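Local coordinates for 2,3-bisphosphoglycerate-independent phosphoglycerate mutase (Pyrococcus horikoshii, PDB 2ZKT), which probably interconverts 2-phosphoglycerate and 3-phosphoglycerate in glycolysis, as a metal-dependent mutase of the alkaline phosphatase superfamily, at residues A41-L46 with T372-F378; D61-L65 with Y76-F82; D293-V297 with M400-R406. All coordinates share one frame; numbering follows the deposited sequence.

Contacts 1 and 3 both reach the mixed sheet of the metalloenzyme core, contact 1 at strand 45-50 and contact 3 at strand 296-301. Their centres are about 21 Å apart, their nearest atoms about 6 Å, and their segments alternate along the chain. Contact 2 is nested inside the loop closed by contact 1; strand 45-50 leads on to helix 60-67, and the two centres lie about 32 Å apart. Contact 2 lies near the zinc site, probably the active site as in relatives: the side chain of Asp61 is about 8 Å from a zinc ion, and Ser60 binds zinc. Contact 1 holds a separate calcium ion, whereas contact 3, about 24 Å from contact 2 between centres, joins a helix to the sheet.

Contact 1 (A41-L46 with T372-F378); sequences AEIGIL and TDDTKRF. With CA (calcium ion), chain F.
A calcium site ties the end of helix 35-43 to the loop 372-378: Glu42 and Asp373 each give a carbonyl O, Thr372 gives OG1, 2.7 Å from the calcium ion, and three waters fill out the shell. Swung opposite its own backbone N (chi1 179°), Thr372 OG1 reaches both the calcium and the turn at Gly44, where it donates to Gly44 O at 2.7 Å. Asp373 N is a second donor to Gly44 O, at 3.2 Å. Asp373 OD2 takes Leu46 N at 2.8 Å almost in line (176° at the hydrogen), on the syn side but 33° out of the carboxylate plane, and Gly387 N also donates to OD2. Asp373 OD1 accepts Thr375 N, closing an Asx turn, and Thr375 OG1 from the same face of the carboxylate. Farther out, Glu42 and Lys376 run side by side, OE2 and NZ forming a long salt bridge of 3.8 Å. Glu42 OE2 also receives a calcium-bound water at 2.6 Å, a second-shell link to the metal. Leu46 CD2 rests 3.8 Å from Thr375 CB, and Leu46 CG meets the edge of the Phe378 ring. Phe378 then packs on Pro362 and Leu364 of strand 361-366. Ile45 pairs with Ile365 of that strand, and Lys376 N is hydrogen-bonded to Glu382 OE2 of helix 380-383.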
# COMPACT_ATOMS: atom_id res chain seq x y z
N ALA B 41 -12.69 5.28 3.19
CA ALA B 41 -13.05 4.64 4.46
C ALA B 41 -13.15 5.74 5.52
O ALA B 41 -13.97 5.67 6.45
CB ALA B 41 -11.99 3.61 4.87
N GLU B 42 -12.31 6.75 5.38
CA GLU B 42 -12.28 7.84 6.35
C GLU B 42 -13.57 8.66 6.36
O GLU B 42 -14.09 8.96 7.42
CB GLU B 42 -11.05 8.72 6.11
CG GLU B 42 -10.70 9.66 7.27
CD GLU B 42 -11.61 10.88 7.32
OE1 GLU B 42 -11.69 11.61 6.30
OE2 GLU B 42 -12.23 11.12 8.39
N ILE B 43 -14.09 9.03 5.19
CA ILE B 43 -15.34 9.82 5.17
C ILE B 43 -16.57 8.91 5.05
O ILE B 43 -17.72 9.37 5.11
CB ILE B 43 -15.35 10.88 4.01
CG1 ILE B 43 -14.83 10.26 2.71
CG2 ILE B 43 -14.47 12.06 4.38
CD1 ILE B 43 -15.82 9.40 1.98
N GLY B 44 -16.32 7.60 4.88
CA GLY B 44 -17.41 6.65 4.76
C GLY B 44 -17.66 5.79 5.99
O GLY B 44 -17.38 6.19 7.14
N ILE B 45 -18.19 4.60 5.75
CA ILE B 45 -18.50 3.66 6.81
C ILE B 45 -17.99 2.30 6.35
O ILE B 45 -18.03 1.99 5.15
CB ILE B 45 -20.04 3.64 7.06
CG1 ILE B 45 -20.37 2.86 8.33
CG2 ILE B 45 -20.77 3.04 5.85
CD1 ILE B 45 -21.86 2.93 8.71
N LEU B 46 -17.50 1.49 7.29
CA LEU B 46 -16.97 0.17 6.99
C LEU B 46 -17.76 -0.99 7.60
O LEU B 46 -18.51 -0.82 8.58
CB LEU B 46 -15.51 0.08 7.48
CG LEU B 46 -14.35 0.27 6.48
CD1 LEU B 46 -14.52 1.52 5.66
CD2 LEU B 46 -13.04 0.31 7.28
N THR B 372 -20.92 8.51 8.40
CA THR B 372 -19.53 8.05 8.54
C THR B 372 -19.14 7.61 9.96
O THR B 372 -19.42 8.32 10.92
CB THR B 372 -18.52 9.14 8.03
OG1 THR B 372 -17.17 8.66 8.19
CG2 THR B 372 -18.67 10.43 8.79
N ASP B 373 -18.53 6.42 10.07
CA ASP B 373 -18.10 5.90 11.37
C ASP B 373 -16.68 6.44 11.62
O ASP B 373 -16.19 7.25 10.84
CB ASP B 373 -18.14 4.34 11.39
CG ASP B 373 -17.24 3.69 10.29
OD1 ASP B 373 -16.28 4.34 9.79
OD2 ASP B 373 -17.51 2.50 9.94
N ASP B 374 -16.01 6.03 12.70
CA ASP B 374 -14.68 6.56 12.96
C ASP B 374 -13.50 5.74 12.45
O ASP B 374 -12.40 5.82 12.99
CB ASP B 374 -14.49 6.85 14.47
CG ASP B 374 -14.72 5.63 15.32
OD1 ASP B 374 -14.30 4.52 14.91
OD2 ASP B 374 -15.32 5.78 16.42
N THR B 375 -13.71 4.94 11.40
CA THR B 375 -12.63 4.15 10.82
C THR B 375 -11.78 5.13 9.97
O THR B 375 -12.32 6.09 9.39
CB THR B 375 -13.16 3.02 9.89
OG1 THR B 375 -14.05 3.58 8.91
CG2 THR B 375 -13.89 1.95 10.70
N LYS B 376 -10.48 4.88 9.90
CA LYS B 376 -9.56 5.75 9.16
C LYS B 376 -8.97 5.16 7.89
O LYS B 376 -8.73 5.89 6.92
CB LYS B 376 -8.41 6.19 10.09
CG LYS B 376 -8.85 7.00 11.31
CD LYS B 376 -9.54 8.30 10.89
CE LYS B 376 -9.95 9.14 12.11
NZ LYS B 376 -10.63 10.42 11.72
N ARG B 377 -8.71 3.85 7.87
CA ARG B 377 -8.15 3.19 6.69
C ARG B 377 -9.00 2.00 6.25
O ARG B 377 -9.90 1.56 6.98
CB ARG B 377 -6.72 2.70 6.96
CG ARG B 377 -5.68 3.81 6.99
CD ARG B 377 -4.30 3.23 7.26
NE ARG B 377 -4.29 2.39 8.45
CZ ARG B 377 -4.53 2.84 9.69
NH1 ARG B 377 -4.78 4.13 9.89
NH2 ARG B 377 -4.52 1.99 10.72
N PHE B 378 -8.71 1.47 5.06
CA PHE B 378 -9.47 0.33 4.55
C PHE B 378 -8.69 -0.96 4.75
O PHE B 378 -7.67 -1.19 4.10
CB PHE B 378 -9.83 0.52 3.07
CG PHE B 378 -10.78 -0.52 2.53
CD1 PHE B 378 -11.96 -0.85 3.23
CD2 PHE B 378 -10.52 -1.18 1.32
CE1 PHE B 378 -12.85 -1.81 2.75
CE2 PHE B 378 -11.41 -2.16 0.82
CZ PHE B 378 -12.58 -2.48 1.54
CA CA F . -14.96 9.02 9.65
O HOH W 1 -15.15 6.35 8.59
O HOH W 2 -12.87 8.31 10.19
O HOH W 3 -14.72 11.14 9.29

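Contact 2 (D61-L65 with Y76-F82); sequences DTAHL and YRGRGFF
The Tyr76 ring lies between Thr62 CG2 on one face and the backbone N of Gly78 on the other. The methyl stands 3.3 Å from the ring centroid and only 4° off the normal, a CH-pi contact, while Gly78 N is 3.5 Å above the Tyr76 plane on the opposite side. At the edge, Leu65 CD1 comes to 3.8 Å from Tyr76 CD1, and Asp61 OD2 approaches near the ring plane. The Phe82 ring has Tyr76 CD1 at its own edge, and Leu65 CD1, 3.9 Å from Phe82 CZ, touches both aromatics. Asp61 CG sits between its own backbone N and carbonyl carbon (chi1 51°), which brings OD2 to Tyr76 OH; the hydroxyl donates in a very short bond of 2.5 Å, carboxylate and ring planes being 81° apart. Asp61 OD1 takes Thr62 N at 2.7 Å from above the carboxylate plane. A phenylalanine in place of Tyr76 would probably leave Asp61 OD2 without its hydroxyl donor and the carboxylate freer to turn. Arg79 lays CB 3.3 Å from Asp61 OD2, yet its guanidinium is paired with Glu83. Bonds to both oxygens are likely to restrict the rotation of this buried carboxylate, directly after the zinc ligand Ser60.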
# COMPACT_ATOMS: atom_id res chain seq x y z
N ASP B 61 -19.27 -17.51 -9.00
CA ASP B 61 -20.63 -17.29 -9.51
C ASP B 61 -21.67 -17.06 -8.41
O ASP B 61 -22.44 -16.08 -8.47
CB ASP B 61 -21.05 -18.47 -10.42
CG ASP B 61 -20.83 -19.83 -9.77
OD1 ASP B 61 -20.25 -19.89 -8.66
OD2 ASP B 61 -21.24 -20.85 -10.38
N THR B 62 -21.70 -17.93 -7.40
CA THR B 62 -22.64 -17.81 -6.28
C THR B 62 -22.36 -16.54 -5.44
O THR B 62 -23.28 -15.94 -4.86
CB THR B 62 -22.56 -19.05 -5.34
OG1 THR B 62 -21.23 -19.20 -4.82
CG2 THR B 62 -22.95 -20.33 -6.11
N ALA B 63 -21.08 -16.13 -5.36
CA ALA B 63 -20.70 -14.94 -4.60
C ALA B 63 -21.26 -13.69 -5.27
O ALA B 63 -21.67 -12.74 -4.59
CB ALA B 63 -19.17 -14.83 -4.48
N HIS B 64 -21.27 -13.69 -6.61
CA HIS B 64 -21.76 -12.52 -7.34
C HIS B 64 -23.29 -12.44 -7.38
O HIS B 64 -23.88 -11.37 -7.45
CB HIS B 64 -21.18 -12.55 -8.77
CG HIS B 64 -19.82 -11.88 -8.79
ND1 HIS B 64 -18.64 -12.56 -8.77
CD2 HIS B 64 -19.53 -10.50 -8.85
CE1 HIS B 64 -17.67 -11.61 -8.83
NE2 HIS B 64 -18.18 -10.37 -8.88
N LEU B 65 -23.97 -13.62 -7.37
CA LEU B 65 -25.43 -13.56 -7.26
C LEU B 65 -25.79 -12.86 -5.95
O LEU B 65 -26.74 -12.10 -5.83
CB LEU B 65 -26.00 -14.99 -7.22
CG LEU B 65 -26.18 -15.66 -8.59
CD1 LEU B 65 -26.47 -17.15 -8.46
CD2 LEU B 65 -27.35 -15.10 -9.41
N TYR B 76 -29.27 -19.96 -7.17
CA TYR B 76 -28.25 -20.75 -7.87
C TYR B 76 -28.73 -22.08 -8.45
O TYR B 76 -29.23 -22.96 -7.74
CB TYR B 76 -27.05 -21.01 -6.95
CG TYR B 76 -25.84 -21.54 -7.69
CD1 TYR B 76 -25.25 -20.79 -8.72
CD2 TYR B 76 -25.26 -22.77 -7.35
CE1 TYR B 76 -24.10 -21.25 -9.37
CE2 TYR B 76 -24.11 -23.23 -8.00
CZ TYR B 76 -23.54 -22.46 -9.01
OH TYR B 76 -22.39 -22.88 -9.61
N ARG B 77 -28.53 -22.22 -9.76
CA ARG B 77 -28.91 -23.45 -10.45
C ARG B 77 -27.74 -23.96 -11.29
O ARG B 77 -27.93 -24.50 -12.39
CB ARG B 77 -30.16 -23.19 -11.33
CG ARG B 77 -31.48 -23.02 -10.55
CD ARG B 77 -31.93 -24.32 -9.92
NE ARG B 77 -33.25 -24.24 -9.28
CZ ARG B 77 -33.51 -23.61 -8.13
NH1 ARG B 77 -32.54 -22.98 -7.46
NH2 ARG B 77 -34.75 -23.61 -7.64
N GLY B 78 -26.52 -23.79 -10.77
CA GLY B 78 -25.34 -24.27 -11.47
C GLY B 78 -24.50 -23.17 -12.11
O GLY B 78 -24.92 -22.01 -12.17
N ARG B 79 -23.32 -23.54 -12.60
CA ARG B 79 -22.38 -22.60 -13.23
C ARG B 79 -22.45 -22.46 -14.76
O ARG B 79 -22.42 -21.35 -15.30
CB ARG B 79 -20.94 -22.99 -12.84
CG ARG B 79 -19.87 -22.18 -13.57
CD ARG B 79 -18.46 -22.49 -13.07
NE ARG B 79 -17.46 -21.65 -13.75
CZ ARG B 79 -16.17 -21.60 -13.43
NH1 ARG B 79 -15.69 -22.34 -12.44
NH2 ARG B 79 -15.35 -20.81 -14.12
N GLY B 80 -22.51 -23.61 -15.44
CA GLY B 80 -22.54 -23.63 -16.91
C GLY B 80 -23.22 -22.49 -17.64
O GLY B 80 -22.61 -21.83 -18.50
N PHE B 81 -24.50 -22.24 -17.32
CA PHE B 81 -25.26 -21.19 -17.98
C PHE B 81 -24.59 -19.81 -17.94
O PHE B 81 -24.65 -19.05 -18.92
CB PHE B 81 -26.66 -21.08 -17.36
CG PHE B 81 -27.67 -20.38 -18.24
CD1 PHE B 81 -27.75 -18.99 -18.27
CD2 PHE B 81 -28.56 -21.13 -19.03
CE1 PHE B 81 -28.69 -18.34 -19.08
CE2 PHE B 81 -29.51 -20.49 -19.85
CZ PHE B 81 -29.58 -19.10 -19.87
N PHE B 82 -23.97 -19.48 -16.80
CA PHE B 82 -23.29 -18.18 -16.65
C PHE B 82 -22.07 -18.13 -17.58
O PHE B 82 -21.79 -17.11 -18.22
CB PHE B 82 -22.82 -17.97 -15.20
CG PHE B 82 -23.94 -17.93 -14.18
CD1 PHE B 82 -24.96 -16.98 -14.29
CD2 PHE B 82 -23.95 -18.82 -13.10
CE1 PHE B 82 -25.98 -16.92 -13.33
CE2 PHE B 82 -24.96 -18.76 -12.14
CZ PHE B 82 -25.98 -17.81 -12.26

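Contact 3 (D293-V297 with M400-R406); sequences DYDFV and MMDLMNR
Three methionine methyls converge on one ring: Met400, Met401 and Met404 bring CE to the CD1-CE1 side of Phe296. Met401 CE comes nearest, 3.5 Å from Phe296 CD1. Met404 CE lies in the ring plane at the edge, 3.8 Å from Phe296 CD1, and Met400 CE is 3.8 Å from Phe296 CE1. Met400 SD and Met404 SD sit at the rim too, 5.2 Å and 5.4 Å from the Phe296 centroid, both edge-on Met-aromatic contacts. Phe296 CG is turned opposite its backbone N (chi1 -164°), which carries the ring out from the strand toward the helix. Asp295 CB lies over the centre of the Arg406 guanidinium face. Asp295 OD1 is 3.7 Å from Arg406 NH2, a long salt bridge in which the oxygen lies well out of the guanidinium plane and no N-H is aimed at it. Asp295 OD2 accepts from Lys245 N, and Arg406 NE donates to Arg5 O. Arg406 N returns to Met401 O and Asn405 N to Asp402 O, with Asn405 at positive phi: a Schellman motif. Met400 and Met401, with Met404 just past helix 396-403, pack its end on strand 296-301, a helix-on-sheet layer of the alkaline phosphatase superfamily's alpha/beta core.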
# COMPACT_ATOMS: atom_id res chain seq x y z
N ASP B 293 -24.89 7.62 -18.28
CA ASP B 293 -26.12 7.13 -18.91
C ASP B 293 -26.82 5.99 -18.16
O ASP B 293 -27.85 5.48 -18.59
CB ASP B 293 -25.84 6.67 -20.35
CG ASP B 293 -25.40 7.82 -21.25
OD1 ASP B 293 -26.16 8.81 -21.38
OD2 ASP B 293 -24.29 7.72 -21.83
N TYR B 294 -26.24 5.58 -17.03
CA TYR B 294 -26.83 4.50 -16.24
C TYR B 294 -26.98 4.95 -14.79
O TYR B 294 -26.29 5.87 -14.35
CB TYR B 294 -25.92 3.27 -16.32
CG TYR B 294 -25.98 2.54 -17.65
CD1 TYR B 294 -26.94 1.54 -17.87
CD2 TYR B 294 -25.08 2.83 -18.68
CE1 TYR B 294 -27.00 0.85 -19.08
CE2 TYR B 294 -25.13 2.14 -19.90
CZ TYR B 294 -26.09 1.15 -20.09
OH TYR B 294 -26.17 0.46 -21.29
N ASP B 295 -27.90 4.32 -14.06
CA ASP B 295 -28.11 4.70 -12.66
C ASP B 295 -27.19 3.90 -11.73
O ASP B 295 -26.72 4.42 -10.72
CB ASP B 295 -29.56 4.44 -12.24
CG ASP B 295 -30.55 5.03 -13.22
OD1 ASP B 295 -30.56 6.28 -13.37
OD2 ASP B 295 -31.32 4.25 -13.83
N PHE B 296 -26.94 2.65 -12.10
CA PHE B 296 -26.10 1.76 -11.30
C PHE B 296 -24.99 1.16 -12.17
O PHE B 296 -25.28 0.58 -13.23
CB PHE B 296 -26.96 0.63 -10.72
CG PHE B 296 -26.30 -0.12 -9.59
CD1 PHE B 296 -26.35 0.37 -8.28
CD2 PHE B 296 -25.59 -1.30 -9.84
CE1 PHE B 296 -25.72 -0.30 -7.24
CE2 PHE B 296 -24.95 -1.98 -8.80
CZ PHE B 296 -25.01 -1.48 -7.50
N VAL B 297 -23.74 1.31 -11.73
CA VAL B 297 -22.61 0.77 -12.47
C VAL B 297 -21.80 -0.19 -11.60
O VAL B 297 -21.50 0.10 -10.43
CB VAL B 297 -21.67 1.92 -12.99
CG1 VAL B 297 -20.37 1.34 -13.55
CG2 VAL B 297 -22.38 2.71 -14.10
N MET B 400 -27.24 0.13 -0.57
CA MET B 400 -26.79 1.12 -1.55
C MET B 400 -28.01 1.80 -2.14
O MET B 400 -28.05 3.02 -2.28
CB MET B 400 -26.00 0.48 -2.69
CG MET B 400 -24.58 0.17 -2.36
SD MET B 400 -23.76 -0.63 -3.73
CE MET B 400 -23.18 0.80 -4.67
N MET B 401 -29.01 0.99 -2.50
CA MET B 401 -30.24 1.52 -3.10
C MET B 401 -30.94 2.47 -2.15
O MET B 401 -31.52 3.47 -2.59
CB MET B 401 -31.17 0.37 -3.52
CG MET B 401 -30.71 -0.38 -4.78
SD MET B 401 -30.73 0.67 -6.27
CE MET B 401 -29.67 -0.27 -7.40
N ASP B 402 -30.88 2.18 -0.85
CA ASP B 402 -31.52 3.05 0.13
C ASP B 402 -30.77 4.39 0.25
O ASP B 402 -31.37 5.45 0.35
CB ASP B 402 -31.57 2.33 1.49
CG ASP B 402 -32.37 3.16 2.51
OD1 ASP B 402 -33.53 3.48 2.22
OD2 ASP B 402 -31.85 3.45 3.58
N LEU B 403 -29.42 4.30 0.25
CA LEU B 403 -28.64 5.54 0.29
C LEU B 403 -28.86 6.37 -0.98
O LEU B 403 -28.72 7.59 -1.01
CB LEU B 403 -27.15 5.18 0.39
CG LEU B 403 -26.73 4.67 1.78
CD1 LEU B 403 -25.39 3.93 1.73
CD2 LEU B 403 -26.56 5.78 2.81
N MET B 404 -29.18 5.63 -2.08
CA MET B 404 -29.45 6.28 -3.37
C MET B 404 -30.91 6.77 -3.45
O MET B 404 -31.35 7.31 -4.46
CB MET B 404 -29.22 5.25 -4.49
CG MET B 404 -27.75 4.95 -4.80
SD MET B 404 -27.49 3.30 -5.50
CE MET B 404 -28.06 3.60 -7.19
N ASN B 405 -31.66 6.58 -2.36
CA ASN B 405 -33.07 6.99 -2.29
C ASN B 405 -33.92 6.31 -3.36
O ASN B 405 -34.87 6.89 -3.89
CB ASN B 405 -33.19 8.52 -2.43
CG ASN B 405 -32.57 9.26 -1.26
OD1 ASN B 405 -32.70 8.84 -0.10
ND2 ASN B 405 -31.89 10.38 -1.54
N ARG B 406 -33.58 5.06 -3.66
CA ARG B 406 -34.31 4.29 -4.66
C ARG B 406 -35.03 3.10 -4.02
O ARG B 406 -35.48 2.19 -4.72
CB ARG B 406 -33.35 3.80 -5.75
CG ARG B 406 -32.79 4.93 -6.62
CD ARG B 406 -31.75 4.42 -7.63
NE ARG B 406 -31.12 5.54 -8.34
CZ ARG B 406 -31.68 6.21 -9.34
NH1 ARG B 406 -32.89 5.86 -9.79
NH2 ARG B 406 -31.05 7.26 -9.87